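Long-range contacts in B-agarase (Agarivorans gilvus, PDB 5Z6P), which probably hydrolyses the beta-glycosidic linkages of agarose as an agarase of glycoside hydrolase family 50: residues A311-I316 with T394-A399; D372-H377 with Y398-Q403; I718-T723 with Y732-V737. All blocks are in the same frame, centred on the assembly; numbering follows the deposited sequence.

How the interactions relate
Interactions 1 and 2 have centres about 10 Å apart and share helix 397-406, with Tyr398 and Ala399 belonging to both. Interaction 1 joins strand 315-325 and the loop before it to residues 394-399, pairing this outer strand of a three-stranded sheet with the middle one, 388-395. Interaction 2 sets the 3-10 segment before strand 378-384 on the helix that follows the middle strand. Interaction 3 comes later in the sequence, between strand 709-714 and helix 745-762; its centre lies about 11 Å from interaction 1 and about 18 Å from interaction 2. A hydrogen bond between the hydroxyls of Thr315 and Thr723, and packing of Tyr398 on Ile718, join the small sheet and its helix to that loop.

Interaction 1 of 3, residues A311-I316 with T394-A399; sequences ANTSTI and TYSFYA
Thr394, Thr313 and Thr315 bury the largest areas where residues 311-316 meet residues 394-399. Thr315 forms an antiparallel hydrogen-bonded pair with Tyr395: Thr315 N donates to Tyr395 O over 2.9 Å, and Tyr395 N returns a bond of 2.8 Å to Thr315 O. In Thr315, OG1 lies anti to the backbone N (chi1 -169°), turned to Thr723 and Gly724, which leaves CG2 between N and the carbonyl carbon, 3.3 Å from Tyr395 O and near the edge of the Phe397 ring. Thr394 pairs with Ile316 in the adjoining non-hydrogen-bonded position. Their side chains start out divergent, yet Ile316 CD1 returns to within 3.8 Å of Thr394 CG2. Thr394 CA also makes a CH...O contact of 3.1 Å with Thr315 O, giving that oxygen a second approach. Thr313 lies where the strand pairing gives way to a helix start. Ser396, the N-cap residue, has OG anti to its backbone nitrogen (chi1 163°), where it donates to Thr313 OG1 at 2.9 Å and accepts from Ala399 N at 2.9 Å. Thr313 OG1 is also bonded to Leu310 O, while Thr313 CB rests 3.9 Å from Tyr398 CB. A water bridges Thr313 O to Phe397 N, its second bond weak. The contact is buried: strand 315-325 is an outer member of a three-stranded antiparallel sheet, strand 388-395 its middle one, and helix 397-406 follows the Ser396 cap.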
loop_
_atom_site.group_PDB
_atom_site.type_symbol
_atom_site.label_atom_id
_atom_site.label_comp_id
_atom_site.label_asym_id
_atom_site.label_seq_id
_atom_site.Cartn_x
_atom_site.Cartn_y
_atom_site.Cartn_z
ATOM N N ALA A 311 1.968 -8.553 15.414
ATOM C CA ALA A 311 2.815 -7.386 15.645
ATOM C C ALA A 311 2.274 -6.080 15.073
ATOM O O ALA A 311 2.655 -5.008 15.525
ATOM C CB ALA A 311 4.204 -7.651 15.086
ATOM N N ASN A 312 1.401 -6.158 14.073
ATOM C CA ASN A 312 0.879 -4.944 13.460
ATOM C C ASN A 312 -0.504 -4.532 14.003
ATOM O O ASN A 312 -1.085 -3.565 13.514
ATOM C CB ASN A 312 0.802 -5.090 11.921
ATOM C CG ASN A 312 2.178 -5.109 11.238
ATOM O OD1 ASN A 312 3.079 -5.830 11.639
ATOM N ND2 ASN A 312 2.314 -4.326 10.184
ATOM N N THR A 313 -1.007 -5.243 15.019
ATOM C CA THR A 313 -2.331 -4.985 15.600
ATOM C C THR A 313 -2.345 -3.991 16.798
ATOM O O THR A 313 -3.396 -3.573 17.264
ATOM C CB THR A 313 -2.988 -6.319 16.058
ATOM O OG1 THR A 313 -2.224 -6.919 17.116
ATOM C CG2 THR A 313 -3.049 -7.300 14.894
ATOM N N SER A 314 -1.184 -3.593 17.285
ATOM C CA SER A 314 -1.157 -2.710 18.441
ATOM C C SER A 314 -1.494 -1.266 18.068
ATOM O O SER A 314 -1.261 -0.827 16.951
ATOM C CB SER A 314 0.201 -2.780 19.132
ATOM O OG SER A 314 1.134 -1.935 18.496
ATOM N N THR A 315 -2.079 -0.554 19.021
ATOM C CA THR A 315 -2.486 0.828 18.853
ATOM C C THR A 315 -2.076 1.652 20.100
ATOM O O THR A 315 -1.980 1.120 21.205
ATOM C CB THR A 315 -4.016 0.906 18.602
ATOM O OG1 THR A 315 -4.383 2.219 18.185
ATOM C CG2 THR A 315 -4.807 0.518 19.865
ATOM N N ILE A 316 -1.832 2.943 19.921
ATOM C CA ILE A 316 -1.404 3.803 21.019
ATOM C C ILE A 316 -2.563 4.082 21.992
ATOM O O ILE A 316 -3.648 4.484 21.572
ATOM C CB ILE A 316 -0.836 5.133 20.486
ATOM C CG1 ILE A 316 0.510 4.892 19.794
ATOM C CG2 ILE A 316 -0.694 6.159 21.602
ATOM C CD1 ILE A 316 1.646 4.526 20.740
ATOM N N THR A 394 1.052 0.815 24.344
ATOM C CA THR A 394 0.173 0.340 23.292
ATOM C C THR A 394 -0.741 -0.755 23.795
ATOM O O THR A 394 -0.536 -1.313 24.878
ATOM C CB THR A 394 0.957 -0.212 22.079
ATOM O OG1 THR A 394 1.682 -1.386 22.463
ATOM C CG2 THR A 394 1.909 0.832 21.532
ATOM N N TYR A 395 -1.747 -1.070 22.990
ATOM C CA TYR A 395 -2.600 -2.183 23.304
ATOM C C TYR A 395 -3.057 -2.849 22.023
ATOM O O TYR A 395 -3.292 -2.186 21.028
ATOM C CB TYR A 395 -3.801 -1.731 24.133
ATOM C CG TYR A 395 -4.530 -2.886 24.770
ATOM C CD1 TYR A 395 -3.986 -3.555 25.860
ATOM C CD2 TYR A 395 -5.746 -3.329 24.272
ATOM C CE1 TYR A 395 -4.649 -4.618 26.449
ATOM C CE2 TYR A 395 -6.413 -4.392 24.859
ATOM C CZ TYR A 395 -5.861 -5.032 25.945
ATOM O OH TYR A 395 -6.520 -6.095 26.525
ATOM N N SER A 396 -3.165 -4.166 22.061
ATOM C CA SER A 396 -3.742 -4.916 20.953
ATOM C C SER A 396 -5.086 -5.497 21.370
ATOM O O SER A 396 -5.145 -6.491 22.080
ATOM C CB SER A 396 -2.799 -6.021 20.498
ATOM O OG SER A 396 -3.477 -6.974 19.707
ATOM N N PHE A 397 -6.163 -4.853 20.944
ATOM C CA PHE A 397 -7.498 -5.412 21.118
ATOM C C PHE A 397 -7.649 -6.745 20.366
ATOM O O PHE A 397 -8.369 -7.631 20.802
ATOM C CB PHE A 397 -8.569 -4.413 20.661
ATOM C CG PHE A 397 -8.712 -3.222 21.562
ATOM C CD1 PHE A 397 -9.545 -3.273 22.673
ATOM C CD2 PHE A 397 -8.005 -2.053 21.316
ATOM C CE1 PHE A 397 -9.672 -2.178 23.524
ATOM C CE2 PHE A 397 -8.144 -0.953 22.156
ATOM C CZ PHE A 397 -8.977 -1.021 23.256
ATOM N N TYR A 398 -6.949 -6.906 19.251
ATOM C CA TYR A 398 -7.042 -8.174 18.529
ATOM C C TYR A 398 -6.539 -9.342 19.386
ATOM O O TYR A 398 -7.194 -10.381 19.467
ATOM C CB TYR A 398 -6.267 -8.114 17.211
ATOM C CG TYR A 398 -6.471 -9.323 16.319
ATOM C CD1 TYR A 398 -7.621 -9.461 15.557
ATOM C CD2 TYR A 398 -5.508 -10.315 16.237
ATOM C CE1 TYR A 398 -7.808 -10.563 14.745
ATOM C CE2 TYR A 398 -5.678 -11.406 15.428
ATOM C CZ TYR A 398 -6.825 -11.527 14.681
ATOM O OH TYR A 398 -6.992 -12.621 13.865
ATOM N N ALA A 399 -5.394 -9.151 20.042
ATOM C CA ALA A 399 -4.837 -10.160 20.937
ATOM C C ALA A 399 -5.812 -10.444 22.079
ATOM O O ALA A 399 -6.019 -11.597 22.445
ATOM C CB ALA A 399 -3.476 -9.718 21.484
HETATM O O HOH W 1 -5.925 -3.558 18.525
#

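Interaction 2 of 3, residues D372-H377 with Y398-Q403; sequences DPLAEH and YAANLQ
His377 and Gln403 make the direct polar link: His377 NE2 donates to Gln403 OE1 at 2.7 Å. The nitrogen lies in the plane of the Gln403 carbonyl, whereas the oxygen is 19° out of the imidazole plane, and ring and amide stand 80° apart. Gln403 reaches this far because CG is anti to its backbone nitrogen (chi1 -176°) and the chain stays extended beyond it. The imidazole also makes face contacts, with the peptide between Ala399 and Ala400 over one side and CB of its own neighbour Glu376 over the other. Its ND1 comes 3.3 Å from Ala399 CB, and CD2 approaches Ala400 CA at 3.6 Å. The ring is presented by a 3-10 segment, residues 373-377, that opens with an Asx turn: Asp372 OD1 accepts from Leu374 N at 2.8 Å. The segment leads into strand 378-384 and packs on helix 397-406. Apolar contact comes from Leu374, whose CD2 branch lies across the Gln403 side chain, 3.7 Å from its CD, and reaches Ala400 CB more loosely at 4.4 Å. Gln403 NE2 donates to a water at 3.1 Å.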
loop_
_atom_site.group_PDB
_atom_site.type_symbol
_atom_site.label_atom_id
_atom_site.label_comp_id
_atom_site.label_asym_id
_atom_site.label_seq_id
_atom_site.Cartn_x
_atom_site.Cartn_y
_atom_site.Cartn_z
ATOM N N ASP A 372 -5.636 -7.066 35.479
ATOM C CA ASP A 372 -6.566 -7.831 34.646
ATOM C C ASP A 372 -5.746 -8.771 33.771
ATOM O O ASP A 372 -4.743 -8.356 33.214
ATOM C CB ASP A 372 -7.416 -6.868 33.804
ATOM C CG ASP A 372 -8.512 -7.559 33.000
ATOM O OD1 ASP A 372 -8.304 -8.660 32.464
ATOM O OD2 ASP A 372 -9.596 -6.965 32.873
ATOM N N PRO A 373 -6.146 -10.046 33.663
ATOM C CA PRO A 373 -5.409 -10.960 32.775
ATOM C C PRO A 373 -5.261 -10.447 31.326
ATOM O O PRO A 373 -4.295 -10.798 30.644
ATOM C CB PRO A 373 -6.253 -12.235 32.805
ATOM C CG PRO A 373 -6.932 -12.191 34.133
ATOM C CD PRO A 373 -7.201 -10.739 34.424
ATOM N N LEU A 374 -6.205 -9.632 30.876
ATOM C CA LEU A 374 -6.137 -9.058 29.538
ATOM C C LEU A 374 -5.145 -7.890 29.447
ATOM O O LEU A 374 -4.945 -7.333 28.374
ATOM C CB LEU A 374 -7.520 -8.604 29.084
ATOM C CG LEU A 374 -8.572 -9.696 28.889
ATOM C CD1 LEU A 374 -9.916 -9.080 28.603
ATOM C CD2 LEU A 374 -8.178 -10.693 27.789
ATOM N N ALA A 375 -4.510 -7.537 30.562
ATOM C CA ALA A 375 -3.431 -6.532 30.552
ATOM C C ALA A 375 -2.174 -7.094 29.906
ATOM O O ALA A 375 -1.257 -6.354 29.580
ATOM C CB ALA A 375 -3.111 -6.042 31.967
ATOM N N GLU A 376 -2.147 -8.408 29.743
ATOM C CA GLU A 376 -1.087 -9.095 29.025
ATOM C C GLU A 376 -0.812 -8.484 27.651
ATOM O O GLU A 376 0.279 -8.618 27.103
ATOM C CB GLU A 376 -1.457 -10.573 28.868
ATOM C CG GLU A 376 -0.447 -11.410 28.123
ATOM C CD GLU A 376 0.843 -11.595 28.910
ATOM O OE1 GLU A 376 0.790 -11.544 30.151
ATOM O OE2 GLU A 376 1.904 -11.789 28.285
ATOM N N HIS A 377 -1.814 -7.821 27.085
ATOM C CA HIS A 377 -1.711 -7.342 25.721
ATOM C C HIS A 377 -1.327 -5.878 25.644
ATOM O O HIS A 377 -1.357 -5.293 24.569
ATOM C CB HIS A 377 -3.026 -7.614 24.988
ATOM C CG HIS A 377 -3.515 -9.011 25.198
ATOM N ND1 HIS A 377 -2.836 -10.108 24.722
ATOM C CD2 HIS A 377 -4.554 -9.490 25.915
ATOM C CE1 HIS A 377 -3.460 -11.204 25.102
ATOM N NE2 HIS A 377 -4.507 -10.855 25.827
ATOM N N TYR A 398 -6.949 -6.906 19.251
ATOM C CA TYR A 398 -7.042 -8.174 18.529
ATOM C C TYR A 398 -6.539 -9.342 19.386
ATOM O O TYR A 398 -7.194 -10.381 19.467
ATOM C CB TYR A 398 -6.267 -8.114 17.211
ATOM C CG TYR A 398 -6.471 -9.323 16.319
ATOM C CD1 TYR A 398 -7.621 -9.461 15.557
ATOM C CD2 TYR A 398 -5.508 -10.315 16.237
ATOM C CE1 TYR A 398 -7.808 -10.563 14.745
ATOM C CE2 TYR A 398 -5.678 -11.406 15.428
ATOM C CZ TYR A 398 -6.825 -11.527 14.681
ATOM O OH TYR A 398 -6.992 -12.621 13.865
ATOM N N ALA A 399 -5.394 -9.151 20.042
ATOM C CA ALA A 399 -4.837 -10.160 20.937
ATOM C C ALA A 399 -5.812 -10.444 22.079
ATOM O O ALA A 399 -6.019 -11.597 22.445
ATOM C CB ALA A 399 -3.476 -9.718 21.484
ATOM N N ALA A 400 -6.417 -9.383 22.610
ATOM C CA ALA A 400 -7.380 -9.500 23.712
ATOM C C ALA A 400 -8.569 -10.325 23.273
ATOM O O ALA A 400 -9.024 -11.178 24.024
ATOM C CB ALA A 400 -7.848 -8.128 24.194
ATOM N N ASN A 401 -9.055 -10.068 22.057
ATOM C CA ASN A 401 -10.181 -10.815 21.510
ATOM C C ASN A 401 -9.824 -12.274 21.217
ATOM O O ASN A 401 -10.662 -13.154 21.351
ATOM C CB ASN A 401 -10.731 -10.117 20.258
ATOM C CG ASN A 401 -11.383 -8.780 20.581
ATOM O OD1 ASN A 401 -12.009 -8.622 21.618
ATOM N ND2 ASN A 401 -11.224 -7.808 19.697
ATOM N N LEU A 402 -8.582 -12.541 20.838
ATOM C CA LEU A 402 -8.140 -13.918 20.736
ATOM C C LEU A 402 -8.260 -14.642 22.091
ATOM O O LEU A 402 -8.742 -15.777 22.166
ATOM C CB LEU A 402 -6.705 -13.990 20.225
ATOM C CG LEU A 402 -6.455 -13.493 18.799
ATOM C CD1 LEU A 402 -5.036 -13.848 18.363
ATOM C CD2 LEU A 402 -7.489 -14.053 17.826
ATOM N N GLN A 403 -7.823 -13.983 23.161
ATOM C CA GLN A 403 -7.900 -14.584 24.485
ATOM C C GLN A 403 -9.364 -14.754 24.932
ATOM O O GLN A 403 -9.732 -15.802 25.457
ATOM C CB GLN A 403 -7.119 -13.758 25.509
ATOM C CG GLN A 403 -7.091 -14.406 26.879
ATOM C CD GLN A 403 -6.114 -13.761 27.825
ATOM O OE1 GLN A 403 -5.397 -12.833 27.461
ATOM N NE2 GLN A 403 -6.079 -14.254 29.055
HETATM O O HOH W 2 -3.543 -13.059 30.263
#

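Interaction 3 of 3, residues I718-T723 with Y732-V737; sequences IDSPIT and YNIGFV
Tyr732 meets Ser720 through its backbone, by two weak bonds: Tyr732 N donates to Ser720 OG at 3.2 Å, and Ser720 N to Tyr732 O at 3.4 Å. Ser720 OG has a further partner in Glu730. Asn733 follows at the centre of an inverse gamma turn. Its CG is anti to the backbone nitrogen (chi1 169°), which lets ND2 reach back to Asp719 OD1 at 3.1 Å, with amide and carboxylate planes 75° apart; Asn733 OD1 is engaged by Gln689 and Ala673. Ile734 brings CG1 near Ser720 OG. Gly735 N then gives Asp719 OD1 a second bond, 2.8 Å long. The two donors come from opposite faces of the carboxylate, and Tyr744 holds OD2, which together should fix its rotation. Having no side chain, Gly735 lets its CA approach Ile718 C to 3.6 Å. At Val737 the backbones bridge once: Asp719 N donates to Val737 O at 2.9 Å, and Val737 CG2 packs on Ile718 CG1 at 3.9 Å. An aspartate receiving a backbone and a side-chain N-H thus joins two parts of the long irregular loop between strand 709-714 and helix 745-762, consistent with a beta-to-alpha connection of the (beta/alpha)8 barrel expected for this family.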
loop_
_atom_site.group_PDB
_atom_site.type_symbol
_atom_site.label_atom_id
_atom_site.label_comp_id
_atom_site.label_asym_id
_atom_site.label_seq_id
_atom_site.Cartn_x
_atom_site.Cartn_y
_atom_site.Cartn_z
ATOM N N ILE A 718 -5.831 -8.933 8.891
ATOM C CA ILE A 718 -6.580 -8.280 9.974
ATOM C C ILE A 718 -6.821 -6.799 9.687
ATOM O O ILE A 718 -5.916 -6.113 9.231
ATOM C CB ILE A 718 -5.812 -8.428 11.315
ATOM C CG1 ILE A 718 -5.518 -9.909 11.601
ATOM C CG2 ILE A 718 -6.551 -7.766 12.472
ATOM C CD1 ILE A 718 -4.345 -10.122 12.520
ATOM N N ASP A 719 -8.036 -6.309 9.938
ATOM C CA ASP A 719 -8.291 -4.867 9.970
ATOM C C ASP A 719 -7.158 -4.100 10.690
ATOM O O ASP A 719 -6.637 -4.589 11.695
ATOM C CB ASP A 719 -9.625 -4.579 10.687
ATOM C CG ASP A 719 -10.798 -4.378 9.729
ATOM O OD1 ASP A 719 -10.572 -4.304 8.504
ATOM O OD2 ASP A 719 -11.951 -4.264 10.218
ATOM N N SER A 720 -6.787 -2.919 10.185
ATOM C CA SER A 720 -6.014 -1.966 10.988
ATOM C C SER A 720 -6.806 -1.594 12.239
ATOM O O SER A 720 -8.026 -1.580 12.193
ATOM C CB SER A 720 -5.715 -0.665 10.234
ATOM O OG SER A 720 -5.125 -0.857 8.970
ATOM N N PRO A 721 -6.115 -1.227 13.335
ATOM C CA PRO A 721 -6.852 -0.621 14.455
ATOM C C PRO A 721 -7.514 0.665 13.998
ATOM O O PRO A 721 -6.929 1.371 13.194
ATOM C CB PRO A 721 -5.767 -0.336 15.501
ATOM C CG PRO A 721 -4.623 -1.194 15.123
ATOM C CD PRO A 721 -4.682 -1.362 13.631
ATOM N N ILE A 722 -8.715 0.954 14.488
ATOM C CA ILE A 722 -9.461 2.138 14.050
ATOM C C ILE A 722 -8.733 3.397 14.500
ATOM O O ILE A 722 -8.805 4.447 13.859
ATOM C CB ILE A 722 -10.926 2.117 14.593
ATOM C CG1 ILE A 722 -11.698 0.954 13.961
ATOM C CG2 ILE A 722 -11.648 3.431 14.314
ATOM C CD1 ILE A 722 -13.077 0.728 14.530
ATOM N N THR A 723 -7.998 3.263 15.599
ATOM C CA THR A 723 -7.184 4.346 16.145
ATOM C C THR A 723 -5.765 4.347 15.563
ATOM O O THR A 723 -4.927 5.135 15.956
ATOM C CB THR A 723 -7.102 4.232 17.683
ATOM O OG1 THR A 723 -6.915 2.860 18.025
ATOM C CG2 THR A 723 -8.388 4.729 18.339
ATOM N N TYR A 732 -6.917 1.697 8.318
ATOM C CA TYR A 732 -7.802 1.411 7.206
ATOM C C TYR A 732 -8.678 0.209 7.462
ATOM O O TYR A 732 -8.236 -0.774 8.040
ATOM C CB TYR A 732 -7.003 1.130 5.918
ATOM C CG TYR A 732 -5.906 2.100 5.567
ATOM C CD1 TYR A 732 -5.957 3.423 5.982
ATOM C CD2 TYR A 732 -4.823 1.693 4.800
ATOM C CE1 TYR A 732 -4.958 4.308 5.650
ATOM C CE2 TYR A 732 -3.813 2.575 4.451
ATOM C CZ TYR A 732 -3.893 3.885 4.880
ATOM O OH TYR A 732 -2.918 4.784 4.564
ATOM N N ASN A 733 -9.907 0.267 6.965
ATOM C CA ASN A 733 -10.745 -0.921 6.913
ATOM C C ASN A 733 -10.305 -1.838 5.778
ATOM O O ASN A 733 -10.947 -1.875 4.755
ATOM C CB ASN A 733 -12.233 -0.526 6.755
ATOM C CG ASN A 733 -13.131 -1.706 6.428
ATOM O OD1 ASN A 733 -14.000 -1.610 5.568
ATOM N ND2 ASN A 733 -12.900 -2.830 7.088
ATOM N N ILE A 734 -9.221 -2.588 5.968
ATOM C CA ILE A 734 -8.697 -3.432 4.887
ATOM C C ILE A 734 -8.591 -4.915 5.211
ATOM O O ILE A 734 -8.138 -5.698 4.399
ATOM C CB ILE A 734 -7.303 -2.950 4.439
ATOM C CG1 ILE A 734 -6.339 -2.900 5.639
ATOM C CG2 ILE A 734 -7.429 -1.620 3.744
ATOM C CD1 ILE A 734 -4.878 -2.831 5.253
ATOM N N GLY A 735 -9.027 -5.313 6.395
ATOM C CA GLY A 735 -8.875 -6.689 6.780
ATOM C C GLY A 735 -9.846 -7.664 6.136
ATOM O O GLY A 735 -10.937 -7.296 5.698
ATOM N N PHE A 736 -9.429 -8.918 6.093
ATOM C CA PHE A 736 -10.352 -10.026 5.889
ATOM C C PHE A 736 -11.140 -10.317 7.159
ATOM O O PHE A 736 -12.283 -10.763 7.089
ATOM C CB PHE A 736 -9.612 -11.277 5.430
ATOM C CG PHE A 736 -9.760 -11.533 3.967
ATOM C CD1 PHE A 736 -9.204 -10.662 3.047
ATOM C CD2 PHE A 736 -10.491 -12.621 3.508
ATOM C CE1 PHE A 736 -9.359 -10.878 1.693
ATOM C CE2 PHE A 736 -10.652 -12.844 2.160
ATOM C CZ PHE A 736 -10.087 -11.974 1.247
ATOM N N VAL A 737 -10.524 -10.050 8.309
ATOM C CA VAL A 737 -11.207 -10.203 9.590
ATOM C C VAL A 737 -11.217 -8.895 10.375
ATOM O O VAL A 737 -10.318 -8.083 10.248
ATOM C CB VAL A 737 -10.580 -11.320 10.440
ATOM C CG1 VAL A 737 -10.492 -12.602 9.646
ATOM C CG2 VAL A 737 -9.211 -10.929 10.984
#